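PDB 3KNY: uncharacterized protein from Bacteroides thetaiotaomicron VPI-5482, which is of unknown function but folds into two domains, belongs to the BT_3535-like family and is probably made as a lipoprotein. Local coordinates for residues P22-L27 with E92-I97. Numbering follows the deposited sequence.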
ATOM      1  N   PRO A  22       8.746  -6.870   1.443  1.00 63.68           N
ATOM      2  CA  PRO A  22       9.598  -6.473   2.571  1.00 61.79           C
ATOM      3  C   PRO A  22       9.440  -5.029   3.042  1.00 58.83           C
ATOM      4  O   PRO A  22       9.768  -4.747   4.189  1.00 58.30           O
ATOM      5  CB  PRO A  22      11.018  -6.729   2.046  1.00 62.34           C
ATOM      6  CG  PRO A  22      10.909  -6.575   0.558  1.00 63.73           C
ATOM      7  CD  PRO A  22       9.512  -7.018   0.187  1.00 64.21           C
ATOM      8  N   GLU A  23       8.924  -4.140   2.191  1.00 56.17           N
ATOM      9  CA  GLU A  23       8.734  -2.736   2.580  1.00 54.31           C
ATOM     10  C   GLU A  23       7.531  -2.528   3.523  1.00 49.33           C
ATOM     11  O   GLU A  23       7.338  -1.421   4.025  1.00 49.51           O
ATOM     12  CB  GLU A  23       8.658  -1.815   1.327  1.00 56.11           C
ATOM     13  CG  GLU A  23       7.329  -1.832   0.478  1.00 62.82           C
ATOM     14  CD  GLU A  23       7.406  -0.989  -0.850  1.00 71.44           C
ATOM     15  OE1 GLU A  23       8.298  -1.301  -1.672  1.00 69.12           O
ATOM     16  OE2 GLU A  23       6.580  -0.041  -1.084  1.00 67.49           O
ATOM     17  N   TYR A  24       6.760  -3.591   3.772  1.00 43.58           N
ATOM     18  CA  TYR A  24       5.549  -3.553   4.594  1.00 43.11           C
ATOM     19  C   TYR A  24       5.626  -4.434   5.862  1.00 42.25           C
ATOM     20  O   TYR A  24       6.119  -5.562   5.823  1.00 42.58           O
ATOM     21  CB  TYR A  24       4.335  -4.010   3.747  1.00 44.81           C
ATOM     22  CG  TYR A  24       4.018  -3.082   2.582  1.00 46.55           C
ATOM     23  CD1 TYR A  24       3.178  -1.976   2.742  1.00 43.49           C
ATOM     24  CD2 TYR A  24       4.558  -3.304   1.328  1.00 55.96           C
ATOM     25  CE1 TYR A  24       2.909  -1.115   1.690  1.00 43.05           C
ATOM     26  CE2 TYR A  24       4.282  -2.451   0.263  1.00 59.09           C
ATOM     27  CZ  TYR A  24       3.473  -1.357   0.455  1.00 51.67           C
ATOM     28  OH  TYR A  24       3.237  -0.522  -0.604  1.00 55.29           O
ATOM     29  N   ALA A  25       5.090  -3.925   6.973  1.00 40.83           N
ATOM     30  CA  ALA A  25       5.069  -4.649   8.252  1.00 38.64           C
ATOM     31  C   ALA A  25       3.958  -5.703   8.260  1.00 38.37           C
ATOM     32  O   ALA A  25       2.807  -5.380   7.985  1.00 39.35           O
ATOM     33  CB  ALA A  25       4.873  -3.668   9.430  1.00 36.29           C
ATOM     34  N   PRO A  26       4.293  -6.963   8.581  1.00 37.26           N
ATOM     35  CA  PRO A  26       3.282  -8.021   8.727  1.00 36.65           C
ATOM     36  C   PRO A  26       2.253  -7.656   9.771  1.00 35.79           C
ATOM     37  O   PRO A  26       2.588  -6.947  10.721  1.00 37.35           O
ATOM     38  CB  PRO A  26       4.080  -9.215   9.260  1.00 37.38           C
ATOM     39  CG  PRO A  26       5.523  -8.932   8.973  1.00 36.70           C
ATOM     40  CD  PRO A  26       5.670  -7.454   8.786  1.00 37.56           C
ATOM     41  N   LEU A  27       1.033  -8.162   9.625  1.00 34.71           N
ATOM     42  CA  LEU A  27      -0.033  -7.878  10.585  1.00 35.17           C
ATOM     43  C   LEU A  27       0.404  -8.016  12.037  1.00 36.37           C
ATOM     44  O   LEU A  27       1.229  -8.877  12.406  1.00 37.52           O
ATOM     45  CB  LEU A  27      -1.239  -8.797  10.385  1.00 34.87           C
ATOM     46  CG  LEU A  27      -2.236  -8.531   9.267  1.00 37.37           C
ATOM     47  CD1 LEU A  27      -3.463  -9.351   9.593  1.00 28.92           C
ATOM     48  CD2 LEU A  27      -2.616  -7.050   9.121  1.00 36.24           C
ATOM     49  N   GLU A  92      -7.404  -6.021   5.080  1.00 32.21           N
ATOM     50  CA  GLU A  92      -7.703  -5.019   4.040  1.00 32.20           C
ATOM     51  C   GLU A  92      -6.728  -5.080   2.866  1.00 31.89           C
ATOM     52  O   GLU A  92      -7.138  -5.155   1.712  1.00 32.02           O
ATOM     53  CB  GLU A  92      -7.591  -3.610   4.648  1.00 32.22           C
ATOM     54  CG  GLU A  92      -8.778  -3.194   5.464  1.00 34.52           C
ATOM     55  CD  GLU A  92      -9.880  -2.652   4.603  1.00 38.54           C
ATOM     56  OE1 GLU A  92      -9.841  -1.445   4.234  1.00 41.92           O
ATOM     57  OE2 GLU A  92     -10.776  -3.456   4.294  1.00 30.54           O
ATOM     58  N   GLY A  93      -5.438  -4.992   3.188  1.00 30.38           N
ATOM     59  CA  GLY A  93      -4.365  -5.016   2.210  1.00 30.76           C
ATOM     60  C   GLY A  93      -3.174  -4.224   2.719  1.00 30.90           C
ATOM     61  O   GLY A  93      -3.010  -4.046   3.919  1.00 32.33           O
ATOM     62  N   PHE A  94      -2.358  -3.726   1.805  1.00 30.95           N
ATOM     63  CA  PHE A  94      -1.220  -2.891   2.156  1.00 30.69           C
ATOM     64  C   PHE A  94      -1.640  -1.442   2.407  1.00 32.42           C
ATOM     65  O   PHE A  94      -2.748  -1.056   2.014  1.00 33.49           O
ATOM     66  CB  PHE A  94      -0.202  -2.953   1.051  1.00 29.70           C
ATOM     67  CG  PHE A  94       0.246  -4.345   0.741  1.00 31.35           C
ATOM     68  CD1 PHE A  94       1.023  -5.046   1.645  1.00 29.08           C
ATOM     69  CD2 PHE A  94      -0.122  -4.965  -0.452  1.00 36.57           C
ATOM     70  CE1 PHE A  94       1.449  -6.336   1.378  1.00 27.31           C
ATOM     71  CE2 PHE A  94       0.309  -6.270  -0.742  1.00 38.88           C
ATOM     72  CZ  PHE A  94       1.101  -6.955   0.184  1.00 36.71           C
ATOM     73  N   LEU A  95      -0.780  -0.675   3.105  1.00 31.44           N
ATOM     74  CA  LEU A  95      -1.000   0.755   3.369  1.00 31.41           C
ATOM     75  C   LEU A  95       0.306   1.549   3.243  1.00 32.53           C
ATOM     76  O   LEU A  95       1.323   1.131   3.772  1.00 33.77           O
ATOM     77  CB  LEU A  95      -1.590   0.962   4.762  1.00 32.32           C
ATOM     78  CG  LEU A  95      -2.001   2.385   5.166  1.00 30.96           C
ATOM     79  CD1 LEU A  95      -3.145   2.849   4.293  1.00 33.71           C
ATOM     80  CD2 LEU A  95      -2.380   2.460   6.670  1.00 28.91           C
ATOM     81  N   ASN A  96       0.270   2.655   2.496  1.00 33.12           N
ATOM     82  CA  ASN A  96       1.366   3.633   2.383  1.00 33.24           C
ATOM     83  C   ASN A  96       0.831   4.951   2.826  1.00 37.42           C
ATOM     84  O   ASN A  96      -0.362   5.225   2.671  1.00 38.71           O
ATOM     85  CB  ASN A  96       1.774   3.923   0.951  1.00 32.90           C
ATOM     86  CG  ASN A  96       2.493   2.806   0.323  1.00 33.95           C
ATOM     87  OD1 ASN A  96       3.129   1.998   0.982  1.00 57.54           O
ATOM     88  ND2 ASN A  96       2.407   2.742  -0.976  1.00 55.94           N
ATOM     89  N   ILE A  97       1.731   5.789   3.323  1.00 41.36           N
ATOM     90  CA  ILE A  97       1.404   7.128   3.735  1.00 41.69           C
ATOM     91  C   ILE A  97       2.179   8.016   2.776  1.00 44.25           C
ATOM     92  O   ILE A  97       3.417   7.972   2.745  1.00 43.64           O
ATOM     93  CB  ILE A  97       1.835   7.358   5.175  1.00 42.12           C
ATOM     94  CG1 ILE A  97       1.504   6.118   6.039  1.00 40.16           C
ATOM     95  CG2 ILE A  97       1.210   8.653   5.709  1.00 37.32           C
ATOM     96  CD1 ILE A  97       0.072   5.805   6.157  1.00 35.66           C
TER
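With CG anti to its own carbonyl carbon (chi1 -64°), Tyr24 reaches from the loop 22-27 across to the strand 93-97, and the same setting of Phe94 carries its ring back beside the tyrosine. The two side chains cross at about a right angle. CB of Phe94 lies over one face of the Tyr24 ring, 4.0 Å from the ring centroid, as a CH-pi contact, while Phe94 CD1 sits above the same ring toward its rim, 3.7 Å from Tyr24 CG. The ring planes are inclined at 41°, an oblique aromatic pair with centroids 4.7 Å apart. At the edge of the tyrosine ring, in its plane, Leu95 O lies 3.4 Å from Tyr24 CE1. Farther out the phenol meets the amide of Asn96, whose plane is turned only 19° from the ring. The hydrogen bond from Asn96 ND2 to Tyr24 OH is weak, being long (3.4 Å) and bent. Asn96 OD1 lies 3.0 Å from Tyr24 OH. The hydroxyl of this buried tyrosine is also hydrogen-bonded to the backbone N of Thr131, so the tyrosine ties the loop to strand 124-134 as well. Backbone bonds join Phe94 to strand 204-217 and Ala25 to Ile55. The arrangement is that of a loop laid through a buried tyrosine against a strand of a mixed beta-sheet, here the strand lying between the parallel neighbours 53-55 and 204-217.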